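Secreted protein (Streptomyces lividans TK24, PDB 5LXZ) is probably a copper-dependent metalloradical oxidase of family AA5, related to galactose oxidase. Local coordinates at residues L301-Q305 / A360-Y365; K308-G313 / T326-V332; Q409-L413 / D553-I557; Y298-F302 / T547-V552. The protein carries 1 engineered substitution. All coordinates share one frame; numbering follows the deposited sequence.

Reading from the N terminus, the chain enters the inner strand 301-303 of a propeller blade, where interactions 1 and 4 both begin and share L301 and F302. Interaction 2 comes wholly within the loops of both, closing the connection of 12 residues between 308-313 and 326-332, which pair strands 309-311 and 328-330 of that blade. Interaction 1 then closes at 360-365, joining the blade to the next one. Interaction 3 opens later, at 409-413, and crosses interaction 4, because 547-552 directly precedes 553-557. These two long closures tie the propeller to the C-terminal early-set domain. Interaction 1 also meets interaction 3, through A360 N to S556 O and L303 O to R555 NH2.

Interaction 1: L301-Q305 / A360-Y365; sequences LFLMQ and AQDEKY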
loop_
_atom_site.group_PDB
_atom_site.type_symbol
_atom_site.label_atom_id
_atom_site.label_comp_id
_atom_site.label_asym_id
_atom_site.label_seq_id
_atom_site.Cartn_x
_atom_site.Cartn_y
_atom_site.Cartn_z
ATOM N N LEU A 301 1.293 6.726 -5.135
ATOM C CA LEU A 301 2.067 7.570 -6.044
ATOM C C LEU A 301 2.351 6.792 -7.331
ATOM O O LEU A 301 3.065 5.793 -7.295
ATOM C CB LEU A 301 3.390 7.961 -5.411
ATOM C CG LEU A 301 3.294 8.743 -4.107
ATOM C CD1 LEU A 301 4.693 8.972 -3.531
ATOM C CD2 LEU A 301 2.611 10.084 -4.300
ATOM N N PHE A 302 1.863 7.309 -8.442
ATOM C CA PHE A 302 1.967 6.600 -9.729
ATOM C C PHE A 302 2.700 7.457 -10.745
ATOM O O PHE A 302 2.422 8.650 -10.875
ATOM C CB PHE A 302 0.579 6.323 -10.278
ATOM C CG PHE A 302 -0.189 5.263 -9.510
ATOM C CD1 PHE A 302 -0.858 5.566 -8.359
ATOM C CD2 PHE A 302 -0.220 3.962 -9.957
ATOM C CE1 PHE A 302 -1.534 4.577 -7.659
ATOM C CE2 PHE A 302 -0.906 2.988 -9.286
ATOM C CZ PHE A 302 -1.538 3.293 -8.115
ATOM N N LEU A 303 3.536 6.819 -11.563
ATOM C CA LEU A 303 4.192 7.538 -12.642
ATOM C C LEU A 303 3.241 7.785 -13.795
ATOM O O LEU A 303 2.675 6.841 -14.379
ATOM C CB LEU A 303 5.400 6.736 -13.127
ATOM C CG LEU A 303 6.243 7.391 -14.213
ATOM C CD1 LEU A 303 6.942 8.642 -13.715
ATOM C CD2 LEU A 303 7.291 6.353 -14.632
ATOM N N MET A 304 3.165 9.051 -14.213
ATOM C CA MET A 304 2.345 9.509 -15.315
ATOM C C MET A 304 3.171 9.540 -16.619
ATOM O O MET A 304 4.412 9.571 -16.599
ATOM C CB MET A 304 1.850 10.915 -15.027
ATOM C CG MET A 304 1.049 11.014 -13.743
ATOM S SD MET A 304 0.793 12.731 -13.198
ATOM C CE MET A 304 0.235 13.577 -14.694
ATOM N N GLN A 305 2.477 9.630 -17.728
ATOM C CA GLN A 305 3.171 9.632 -19.031
ATOM C C GLN A 305 4.050 10.817 -19.261
ATOM O O GLN A 305 4.984 10.715 -20.057
ATOM C CB GLN A 305 2.150 9.505 -20.153
ATOM C CG GLN A 305 1.674 8.084 -20.233
ATOM C CD GLN A 305 0.555 7.906 -21.223
ATOM O OE1 GLN A 305 0.581 8.454 -22.323
ATOM N NE2 GLN A 305 -0.457 7.185 -20.826
ATOM N N ALA A 360 -3.663 1.504 -19.456
ATOM C CA ALA A 360 -2.866 2.542 -18.840
ATOM C C ALA A 360 -2.625 3.749 -19.719
ATOM O O ALA A 360 -2.420 4.843 -19.226
ATOM C CB ALA A 360 -1.546 1.981 -18.368
ATOM N N GLN A 361 -2.687 3.548 -21.031
ATOM C CA GLN A 361 -2.596 4.675 -21.943
ATOM C C GLN A 361 -3.562 5.814 -21.610
ATOM O O GLN A 361 -3.241 6.975 -21.876
ATOM C CB GLN A 361 -2.882 4.221 -23.383
ATOM C CG GLN A 361 -1.699 3.522 -24.011
ATOM C CD GLN A 361 -1.692 2.001 -23.872
ATOM O OE1 GLN A 361 -2.295 1.409 -22.963
ATOM N NE2 GLN A 361 -1.033 1.343 -24.837
ATOM N N ASP A 362 -4.746 5.472 -21.107
ATOM C CA ASP A 362 -5.787 6.492 -20.912
ATOM C C ASP A 362 -5.535 7.396 -19.718
ATOM O O ASP A 362 -6.160 8.447 -19.616
ATOM C CB ASP A 362 -7.140 5.820 -20.817
ATOM C CG ASP A 362 -7.561 5.142 -22.124
ATOM O OD1 ASP A 362 -6.902 5.291 -23.184
ATOM O OD2 ASP A 362 -8.558 4.415 -22.057
ATOM N N GLU A 363 -4.644 7.009 -18.796
ATOM C CA GLU A 363 -4.297 7.841 -17.619
ATOM C C GLU A 363 -5.512 8.180 -16.789
ATOM O O GLU A 363 -5.615 9.283 -16.255
ATOM C CB GLU A 363 -3.517 9.103 -18.015
ATOM C CG GLU A 363 -2.315 8.813 -18.889
ATOM C CD GLU A 363 -1.287 9.939 -18.882
ATOM O OE1 GLU A 363 -0.534 10.094 -17.860
ATOM O OE2 GLU A 363 -1.224 10.654 -19.942
ATOM N N LYS A 364 -6.408 7.197 -16.656
ATOM C CA LYS A 364 -7.542 7.328 -15.769
ATOM C C LYS A 364 -7.304 6.545 -14.487
ATOM O O LYS A 364 -7.010 5.348 -14.528
ATOM C CB LYS A 364 -8.818 6.842 -16.439
ATOM C CG LYS A 364 -9.276 7.722 -17.586
ATOM C CD LYS A 364 -10.615 7.246 -18.129
ATOM C CE LYS A 364 -11.041 8.020 -19.356
ATOM N NZ LYS A 364 -12.478 7.729 -19.637
ATOM N N TYR A 365 -7.415 7.246 -13.360
ATOM C CA TYR A 365 -7.115 6.666 -12.038
ATOM C C TYR A 365 -8.380 6.598 -11.240
ATOM O O TYR A 365 -9.136 7.559 -11.259
ATOM C CB TYR A 365 -6.092 7.522 -11.307
ATOM C CG TYR A 365 -4.725 7.486 -11.869
ATOM C CD1 TYR A 365 -4.366 8.278 -12.938
ATOM C CD2 TYR A 365 -3.792 6.607 -11.376
ATOM C CE1 TYR A 365 -3.085 8.225 -13.467
ATOM C CE2 TYR A 365 -2.532 6.533 -11.925
ATOM C CZ TYR A 365 -2.186 7.337 -12.946
ATOM O OH TYR A 365 -0.902 7.286 -13.487
HETATM O O HOH W 1 -0.332 6.186 -17.901
#
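Q305 meets E363 with both its backbone and its side chain, and this pair supplies the polar half of the contact. The Q305 amide nitrogen donates to E363 OE1 over 3.0 Å in a nearly straight bond that reaches the oxygen from well above the carboxylate plane. With CG set beside its own backbone N (chi1 -76°) and the chain extended beyond, Q305 turns back over the same carboxylate. Its amide stacks there with the planes only 17° apart, Q305 CD lying 3.5 Å from E363 OE2.

The end of the glutamine finds backbone oxygens of the 3-10 segment 360-362. Q305 NE2 bonds to Q361 O at 3.0 Å; the acceptor lies close to the amide plane, whereas the donor stands above the carbonyl plane. A water accepts from Q305 NE2 at 3.1 Å and donates to A360 O at 2.8 Å, adding a bridged link to the direct one. K389 provides a second donor to Q361 O.

The aromatic half is an offset edge-to-face pair in which Y365 turns its edge to the face of F302, the ring planes standing at 63°. The rings slide past each other, and Y365 CE2 comes within 3.5 Å of F302 CB. F310, from the strand beside 301-303, meets the ring of Y365 as well, so the tyrosine reaches two adjacent strands of the same neighbouring sheet. Such packing of an inner blade strand and its following turn on the adjacent four-stranded sheet is the blade-to-blade interface of a kelch beta-propeller.

Interaction 2: K308-G313 / T326-V332; sequences KIFYSG and TPGVWDV
I309 and W330 form a hydrogen-bonded antiparallel pair, and the tight part of the contact is built around them. W330 N reaches I309 O at 2.7 Å, while I309 N returns a bond of 2.8 Å to W330 O. Two residues on, past the non-hydrogen-bonded pair F310 and V329, Y311 and G328 repeat the exchange, with Y311 N to G328 O at 2.8 Å and G328 N to Y311 O at 2.9 Å. Between them V329 CA points its hydrogen at I309 O, 3.4 Å away.

On the face carrying I309 and W330 the two side chains run side by side. There I309 CG1 touches V332 CG2 at 3.7 Å, and that same methyl sits over the centre of the indole. F295 and strand 259-262 cover this face.

The end at K308 is looser and partly exposed. With CG beside its backbone N (chi1 -56°) and the rest extended, K308 leans on V329, its CD 3.7 Å from V329 CG1, but K308 NZ stays 4.4 Å from D331 OD2, beyond a salt bridge. The other carboxylate oxygen, D331 OD1, is held by T334 N.

F310, on the other face, packs toward Y365 and F395 of the following sheet. Two central strands of a four-stranded antiparallel meander, sandwiched between neighbouring sheets, make up the middle of a kelch propeller blade.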
loop_
_atom_site.group_PDB
_atom_site.type_symbol
_atom_site.label_atom_id
_atom_site.label_comp_id
_atom_site.label_asym_id
_atom_site.label_seq_id
_atom_site.Cartn_x
_atom_site.Cartn_y
_atom_site.Cartn_z
ATOM N N LYS A 308 5.732 13.069 -14.410
ATOM C CA LYS A 308 5.309 13.515 -13.101
ATOM C C LYS A 308 4.657 12.364 -12.372
ATOM O O LYS A 308 4.378 11.330 -12.934
ATOM C CB LYS A 308 4.393 14.752 -13.209
ATOM C CG LYS A 308 5.080 15.892 -13.982
ATOM C CD LYS A 308 4.254 17.170 -13.950
ATOM C CE LYS A 308 4.908 18.209 -14.891
ATOM N NZ LYS A 308 4.137 19.473 -15.036
ATOM N N ILE A 309 4.458 12.573 -11.087
ATOM C CA ILE A 309 3.874 11.584 -10.212
ATOM C C ILE A 309 2.472 12.013 -9.823
ATOM O O ILE A 309 2.273 13.146 -9.345
ATOM C CB ILE A 309 4.739 11.409 -8.960
ATOM C CG1 ILE A 309 6.020 10.645 -9.257
ATOM C CG2 ILE A 309 3.980 10.685 -7.815
ATOM C CD1 ILE A 309 5.878 9.150 -9.579
ATOM N N PHE A 310 1.503 11.114 -10.018
ATOM C CA PHE A 310 0.184 11.345 -9.553
ATOM C C PHE A 310 -0.000 10.783 -8.172
ATOM O O PHE A 310 0.258 9.609 -7.952
ATOM C CB PHE A 310 -0.842 10.716 -10.493
ATOM C CG PHE A 310 -2.275 10.969 -10.085
ATOM C CD1 PHE A 310 -2.722 12.275 -9.927
ATOM C CD2 PHE A 310 -3.121 9.950 -9.795
ATOM C CE1 PHE A 310 -4.035 12.523 -9.573
ATOM C CE2 PHE A 310 -4.455 10.203 -9.432
ATOM C CZ PHE A 310 -4.886 11.480 -9.328
ATOM N N TYR A 311 -0.407 11.664 -7.259
ATOM C CA TYR A 311 -0.811 11.257 -5.894
ATOM C C TYR A 311 -2.296 11.238 -5.890
ATOM O O TYR A 311 -2.935 12.286 -6.026
ATOM C CB TYR A 311 -0.263 12.239 -4.889
ATOM C CG TYR A 311 -0.777 12.062 -3.475
ATOM C CD1 TYR A 311 -0.728 10.806 -2.836
ATOM C CD2 TYR A 311 -1.266 13.123 -2.751
ATOM C CE1 TYR A 311 -1.171 10.649 -1.529
ATOM C CE2 TYR A 311 -1.636 12.977 -1.442
ATOM C CZ TYR A 311 -1.598 11.736 -0.832
ATOM O OH TYR A 311 -1.941 11.529 0.476
ATOM N N SER A 312 -2.877 10.069 -5.615
ATOM C CA SER A 312 -4.321 9.926 -5.698
ATOM C C SER A 312 -4.996 10.444 -4.425
ATOM O O SER A 312 -6.212 10.585 -4.437
ATOM C CB SER A 312 -4.720 8.476 -5.901
ATOM O OG SER A 312 -4.528 7.736 -4.700
ATOM N N GLY A 313 -4.245 10.675 -3.372
ATOM C CA GLY A 313 -4.778 10.996 -2.060
ATOM C C GLY A 313 -4.913 9.795 -1.138
ATOM O O GLY A 313 -4.977 9.969 0.082
ATOM N N THR A 326 -4.172 16.308 -0.116
ATOM C CA THR A 326 -4.977 16.622 -1.333
ATOM C C THR A 326 -4.376 15.856 -2.529
ATOM O O THR A 326 -3.162 15.943 -2.726
ATOM C CB THR A 326 -4.930 18.111 -1.642
ATOM O OG1 THR A 326 -5.336 18.844 -0.455
ATOM C CG2 THR A 326 -5.916 18.456 -2.723
ATOM N N PRO A 327 -5.195 15.181 -3.338
ATOM C CA PRO A 327 -4.661 14.600 -4.586
ATOM C C PRO A 327 -4.004 15.648 -5.451
ATOM O O PRO A 327 -4.356 16.807 -5.460
ATOM C CB PRO A 327 -5.897 14.065 -5.297
ATOM C CG PRO A 327 -6.938 13.938 -4.258
ATOM C CD PRO A 327 -6.661 15.002 -3.250
ATOM N N GLY A 328 -3.045 15.214 -6.246
ATOM C CA GLY A 328 -2.420 16.151 -7.156
ATOM C C GLY A 328 -1.295 15.524 -7.957
ATOM O O GLY A 328 -0.968 14.374 -7.819
ATOM N N VAL A 329 -0.699 16.382 -8.768
ATOM C CA VAL A 329 0.376 16.008 -9.671
ATOM C C VAL A 329 1.664 16.645 -9.173
ATOM O O VAL A 329 1.756 17.880 -9.004
ATOM C CB VAL A 329 0.073 16.509 -11.079
ATOM C CG1 VAL A 329 1.234 16.292 -12.025
ATOM C CG2 VAL A 329 -1.164 15.798 -11.643
ATOM N N TRP A 330 2.653 15.798 -8.933
ATOM C CA TRP A 330 3.916 16.195 -8.352
ATOM C C TRP A 330 5.019 16.077 -9.377
ATOM O O TRP A 330 5.316 14.968 -9.847
ATOM C CB TRP A 330 4.198 15.288 -7.153
ATOM C CG TRP A 330 5.430 15.537 -6.373
ATOM C CD1 TRP A 330 6.148 16.690 -6.261
ATOM C CD2 TRP A 330 6.106 14.572 -5.556
ATOM N NE1 TRP A 330 7.236 16.493 -5.455
ATOM C CE2 TRP A 330 7.218 15.209 -4.982
ATOM C CE3 TRP A 330 5.846 13.235 -5.218
ATOM C CZ2 TRP A 330 8.059 14.562 -4.128
ATOM C CZ3 TRP A 330 6.694 12.592 -4.389
ATOM C CH2 TRP A 330 7.804 13.250 -3.825
ATOM N N ASP A 331 5.666 17.186 -9.710
ATOM C CA ASP A 331 6.886 17.131 -10.521
ATOM C C ASP A 331 8.010 16.944 -9.522
ATOM O O ASP A 331 8.352 17.855 -8.767
ATOM C CB ASP A 331 7.037 18.431 -11.265
ATOM C CG ASP A 331 8.244 18.446 -12.181
ATOM O OD1 ASP A 331 9.269 17.828 -11.841
ATOM O OD2 ASP A 331 8.158 19.041 -13.270
ATOM N N VAL A 332 8.567 15.733 -9.464
ATOM C CA VAL A 332 9.551 15.421 -8.463
ATOM C C VAL A 332 10.838 16.212 -8.681
ATOM O O VAL A 332 11.511 16.547 -7.730
ATOM C CB VAL A 332 9.831 13.909 -8.440
ATOM C CG1 VAL A 332 10.889 13.557 -7.415
ATOM C CG2 VAL A 332 8.559 13.121 -8.155
#

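Interaction 3: Q409-L413 / D553-I557; sequences QASIL and DQRSI
Q554 OE1 is gripped by the backbone of I412 and by water. I412 N donates to it over 2.9 Å in an almost straight bond (170°), and a water that also binds I412 O donates to Q554 OE1 at 2.7 Å. A second water, held by S411 OG, which also bonds to S464 OG, adds only a weak bond. The other end of the amide is fixed too, as Q554 NE2 donates to A410 O at 3.0 Å with that oxygen close to the amide plane. The side-chain amide thus pairs with a C=O and an N-H two residues apart, much as a neighbouring strand would. Q554 CG lies between its backbone N and carbonyl carbon (chi1 71°), from where the extended chain reaches 409-412.

I412 fills the apolar part: its CD1 rests 3.8 Å from R555 CA, and its CG2 lies 3.7 Å from S556 CB. A third water accepts from S556 OG at 2.7 Å and donates to L413 O.

Strand 409-412 is the first, innermost strand of its blade, an edge strand of the four-stranded sheet, its far edge bonded to S421 and L419 of strand 418-421. A410 and I412 lean on strand 353-356 of the preceding blade, S411 and L413 touch strand 472-476, and S556 packs against strand 535-541 of the early-set domain.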
loop_
_atom_site.group_PDB
_atom_site.type_symbol
_atom_site.label_atom_id
_atom_site.label_comp_id
_atom_site.label_asym_id
_atom_site.label_seq_id
_atom_site.Cartn_x
_atom_site.Cartn_y
_atom_site.Cartn_z
ATOM N N GLN A 409 -9.872 -4.581 -1.718
ATOM C CA GLN A 409 -8.867 -5.116 -2.654
ATOM C C GLN A 409 -9.269 -4.732 -4.065
ATOM O O GLN A 409 -10.462 -4.653 -4.377
ATOM C CB GLN A 409 -8.766 -6.622 -2.519
ATOM C CG GLN A 409 -8.217 -7.116 -1.187
ATOM C CD GLN A 409 -9.286 -7.439 -0.143
ATOM O OE1 GLN A 409 -10.037 -8.406 -0.303
ATOM N NE2 GLN A 409 -9.367 -6.656 0.916
ATOM N N ALA A 410 -8.303 -4.466 -4.950
ATOM C CA ALA A 410 -8.568 -4.049 -6.297
ATOM C C ALA A 410 -7.482 -4.493 -7.226
ATOM O O ALA A 410 -6.323 -4.090 -7.047
ATOM C CB ALA A 410 -8.824 -2.568 -6.397
ATOM N N SER A 411 -7.811 -5.379 -8.160
ATOM C CA SER A 411 -6.832 -5.970 -9.066
ATOM C C SER A 411 -7.316 -5.840 -10.497
ATOM O O SER A 411 -8.460 -6.186 -10.795
ATOM C CB SER A 411 -6.637 -7.453 -8.740
ATOM O OG SER A 411 -5.702 -7.645 -7.656
ATOM N N ILE A 412 -6.461 -5.357 -11.383
ATOM C CA ILE A 412 -6.742 -5.296 -12.813
ATOM C C ILE A 412 -6.732 -6.704 -13.399
ATOM O O ILE A 412 -5.856 -7.515 -13.079
ATOM C CB ILE A 412 -5.678 -4.470 -13.527
ATOM C CG1 ILE A 412 -5.670 -3.019 -13.001
ATOM C CG2 ILE A 412 -5.888 -4.497 -15.023
ATOM C CD1 ILE A 412 -4.444 -2.270 -13.481
ATOM N N LEU A 413 -7.736 -7.031 -14.216
ATOM C CA LEU A 413 -7.792 -8.307 -14.925
ATOM C C LEU A 413 -7.473 -8.121 -16.405
ATOM O O LEU A 413 -7.614 -7.018 -16.939
ATOM C CB LEU A 413 -9.209 -8.908 -14.812
ATOM C CG LEU A 413 -9.479 -9.747 -13.549
ATOM C CD1 LEU A 413 -9.056 -9.157 -12.254
ATOM C CD2 LEU A 413 -10.954 -10.170 -13.508
ATOM N N ASP A 553 2.506 -0.882 -8.553
ATOM C CA ASP A 553 3.118 -1.666 -9.630
ATOM C C ASP A 553 2.114 -2.017 -10.702
ATOM O O ASP A 553 2.418 -1.908 -11.895
ATOM C CB ASP A 553 3.728 -2.962 -9.081
ATOM C CG ASP A 553 5.078 -2.740 -8.419
ATOM O OD1 ASP A 553 5.168 -1.962 -7.440
ATOM O OD2 ASP A 553 6.061 -3.376 -8.868
ATOM N N GLN A 554 0.915 -2.480 -10.343
ATOM C CA GLN A 554 0.055 -3.018 -11.375
ATOM C C GLN A 554 -0.393 -1.917 -12.355
ATOM O O GLN A 554 -0.695 -0.819 -11.972
ATOM C CB GLN A 554 -1.139 -3.850 -10.857
ATOM C CG GLN A 554 -2.159 -2.979 -10.207
ATOM C CD GLN A 554 -3.416 -3.702 -9.756
ATOM O OE1 GLN A 554 -3.873 -4.671 -10.334
ATOM N NE2 GLN A 554 -4.008 -3.173 -8.723
ATOM N N ARG A 555 -0.402 -2.289 -13.636
ATOM C CA ARG A 555 -0.910 -1.445 -14.714
ATOM C C ARG A 555 -1.043 -2.382 -15.889
ATOM O O ARG A 555 -0.270 -3.362 -15.989
ATOM C CB ARG A 555 0.033 -0.272 -15.054
ATOM C CG ARG A 555 1.503 -0.644 -15.247
ATOM C CD ARG A 555 2.353 0.533 -15.680
ATOM N NE ARG A 555 2.291 1.631 -14.690
ATOM C CZ ARG A 555 2.524 2.908 -14.959
ATOM N NH1 ARG A 555 2.840 3.283 -16.181
ATOM N NH2 ARG A 555 2.438 3.828 -13.995
ATOM N N SER A 556 -2.003 -2.105 -16.743
ATOM C CA SER A 556 -2.229 -2.944 -17.916
ATOM C C SER A 556 -2.151 -2.083 -19.153
ATOM O O SER A 556 -2.895 -1.127 -19.296
ATOM C CB SER A 556 -3.600 -3.545 -17.806
ATOM O OG SER A 556 -3.873 -4.294 -18.996
ATOM N N ILE A 557 -1.238 -2.414 -20.039
ATOM C CA ILE A 557 -0.893 -1.606 -21.202
ATOM C C ILE A 557 -1.419 -2.304 -22.441
ATOM O O ILE A 557 -1.152 -3.475 -22.662
ATOM C CB ILE A 557 0.622 -1.449 -21.277
ATOM C CG1 ILE A 557 1.110 -0.720 -20.005
ATOM C CG2 ILE A 557 1.033 -0.705 -22.547
ATOM C CD1 ILE A 557 2.516 -1.074 -19.642
HETATM O O HOH W 2 -3.295 -7.827 -9.019
HETATM O O HOH W 3 -3.450 -6.952 -11.714
HETATM O O HOH W 4 -6.326 -5.330 -18.840
#

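Interaction 4: Y298-F302 / T547-V552; sequences YPALF and THVTDV. With CU (copper (II) ion), chain B.
Y298 and H548 meet because each carries its ring beside its own backbone N, with chi1 of -70° and -65°, from a left-handed backbone position. Y298 CE2 then lies over one face of the imidazole, toward its rim, 3.3 Å from H548 CG. The planes stand 40° apart, so the pair is oblique. T547 CG2 approaches the tyrosine near CZ, its side chain crossing at about a right angle.

The imidazole is fixed at both nitrogens. H548 NE2 binds copper at 2.1 Å, while ND1 donates to T547 OG1 at 2.8 Å, the acceptor staying near the ring plane; together the two bonds restrict rotation of the ring. Y248, H461 and a water also bind the metal, and Y298 stacks on Y248 while its hydroxyl bonds to T81 O. As in galactose oxidase, a loop of the C-terminal domain enters the kelch propeller and delivers a histidine to the copper, here from the type I' turn T547-T550.

Behind the turn's tip, T550 OG1 donates to H548 O at 2.8 Å, from above the carbonyl plane. A water bridge follows: one water donates to both Y298 O and T550 OG1, 2.8 Å from each.

Farther along, the contact passes to carbon atoms set against backbone oxygens and a ring face. V552 CG1 sits 3.4 Å from L301 O and also over one face of the F302 ring, offset toward the rim. F302 CZ reaches D551 O at 3.5 Å, and the carboxylate of D551 turns elsewhere, to S544 OG and Q554 N.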
loop_
_atom_site.group_PDB
_atom_site.type_symbol
_atom_site.label_atom_id
_atom_site.label_comp_id
_atom_site.label_asym_id
_atom_site.label_seq_id
_atom_site.Cartn_x
_atom_site.Cartn_y
_atom_site.Cartn_z
ATOM N N TYR A 298 2.353 5.269 3.119
ATOM C CA TYR A 298 1.894 4.578 1.925
ATOM C C TYR A 298 1.098 5.495 0.994
ATOM O O TYR A 298 -0.018 5.129 0.541
ATOM C CB TYR A 298 1.126 3.285 2.246
ATOM C CG TYR A 298 1.961 2.165 2.803
ATOM C CD1 TYR A 298 3.119 1.761 2.176
ATOM C CD2 TYR A 298 1.575 1.465 3.949
ATOM C CE1 TYR A 298 3.874 0.723 2.669
ATOM C CE2 TYR A 298 2.331 0.439 4.463
ATOM C CZ TYR A 298 3.462 0.035 3.814
ATOM O OH TYR A 298 4.173 -1.019 4.358
ATOM N N PRO A 299 1.649 6.649 0.626
ATOM C CA PRO A 299 0.941 7.479 -0.344
ATOM C C PRO A 299 0.848 6.776 -1.669
ATOM O O PRO A 299 1.799 6.194 -2.141
ATOM C CB PRO A 299 1.778 8.747 -0.449
ATOM C CG PRO A 299 3.169 8.242 -0.099
ATOM C CD PRO A 299 3.001 7.171 0.929
ATOM N N ALA A 300 -0.317 6.799 -2.302
ATOM C CA ALA A 300 -0.482 6.153 -3.593
ATOM C C ALA A 300 0.070 7.032 -4.700
ATOM O O ALA A 300 -0.595 7.967 -5.130
ATOM C CB ALA A 300 -1.945 5.836 -3.826
ATOM N N LEU A 301 1.293 6.726 -5.135
ATOM C CA LEU A 301 2.067 7.570 -6.044
ATOM C C LEU A 301 2.351 6.792 -7.331
ATOM O O LEU A 301 3.065 5.793 -7.295
ATOM C CB LEU A 301 3.390 7.961 -5.411
ATOM C CG LEU A 301 3.294 8.743 -4.107
ATOM C CD1 LEU A 301 4.693 8.972 -3.531
ATOM C CD2 LEU A 301 2.611 10.084 -4.300
ATOM N N PHE A 302 1.863 7.309 -8.442
ATOM C CA PHE A 302 1.967 6.600 -9.729
ATOM C C PHE A 302 2.700 7.457 -10.745
ATOM O O PHE A 302 2.422 8.650 -10.875
ATOM C CB PHE A 302 0.579 6.323 -10.278
ATOM C CG PHE A 302 -0.189 5.263 -9.510
ATOM C CD1 PHE A 302 -0.858 5.566 -8.359
ATOM C CD2 PHE A 302 -0.220 3.962 -9.957
ATOM C CE1 PHE A 302 -1.534 4.577 -7.659
ATOM C CE2 PHE A 302 -0.906 2.988 -9.286
ATOM C CZ PHE A 302 -1.538 3.293 -8.115
ATOM N N THR A 547 0.322 -4.221 -0.703
ATOM C CA THR A 547 0.283 -4.153 0.754
ATOM C C THR A 547 -0.488 -2.920 1.173
ATOM O O THR A 547 -0.500 -1.936 0.468
ATOM C CB THR A 547 1.694 -4.071 1.402
ATOM O OG1 THR A 547 1.608 -4.351 2.800
ATOM C CG2 THR A 547 2.395 -2.686 1.228
ATOM N N HIS A 548 -1.178 -3.015 2.302
ATOM C CA HIS A 548 -1.880 -1.897 2.883
ATOM C C HIS A 548 -2.682 -1.127 1.863
ATOM O O HIS A 548 -2.658 0.092 1.837
ATOM C CB HIS A 548 -0.909 -0.955 3.632
ATOM C CG HIS A 548 -0.251 -1.552 4.832
ATOM N ND1 HIS A 548 0.722 -2.510 4.765
ATOM C CD2 HIS A 548 -0.372 -1.247 6.152
ATOM C CE1 HIS A 548 1.197 -2.754 5.958
ATOM N NE2 HIS A 548 0.518 -2.018 6.820
ATOM N N VAL A 549 -3.484 -1.835 1.061
ATOM C CA VAL A 549 -4.413 -1.219 0.150
ATOM C C VAL A 549 -3.718 -0.398 -0.942
ATOM O O VAL A 549 -4.320 0.516 -1.516
ATOM C CB VAL A 549 -5.500 -0.349 0.863
ATOM C CG1 VAL A 549 -6.789 -0.395 0.064
ATOM C CG2 VAL A 549 -5.788 -0.814 2.284
ATOM N N THR A 550 -2.460 -0.746 -1.223
ATOM C CA THR A 550 -1.586 0.067 -2.055
ATOM C C THR A 550 -0.861 -0.858 -3.022
ATOM O O THR A 550 -0.204 -1.807 -2.582
ATOM C CB THR A 550 -0.562 0.820 -1.172
ATOM O OG1 THR A 550 -1.275 1.541 -0.162
ATOM C CG2 THR A 550 0.270 1.843 -1.982
ATOM N N ASP A 551 -0.897 -0.527 -4.298
ATOM C CA ASP A 551 -0.178 -1.270 -5.327
ATOM C C ASP A 551 0.162 -0.314 -6.437
ATOM O O ASP A 551 -0.650 -0.009 -7.282
ATOM C CB ASP A 551 -1.071 -2.404 -5.796
ATOM C CG ASP A 551 -0.461 -3.284 -6.836
ATOM O OD1 ASP A 551 0.645 -3.022 -7.365
ATOM O OD2 ASP A 551 -1.167 -4.308 -7.106
ATOM N N VAL A 552 1.387 0.193 -6.421
ATOM C CA VAL A 552 1.783 1.134 -7.449
ATOM C C VAL A 552 2.384 0.434 -8.627
ATOM O O VAL A 552 2.763 1.098 -9.588
ATOM C CB VAL A 552 2.713 2.237 -6.883
ATOM C CG1 VAL A 552 1.990 2.986 -5.764
ATOM C CG2 VAL A 552 4.051 1.696 -6.462
HETATM CU CU CU B . 0.327 -2.277 8.867
HETATM O O HOH W 5 -2.408 4.028 -0.493
HETATM O O HOH W 6 0.811 -2.169 10.995
#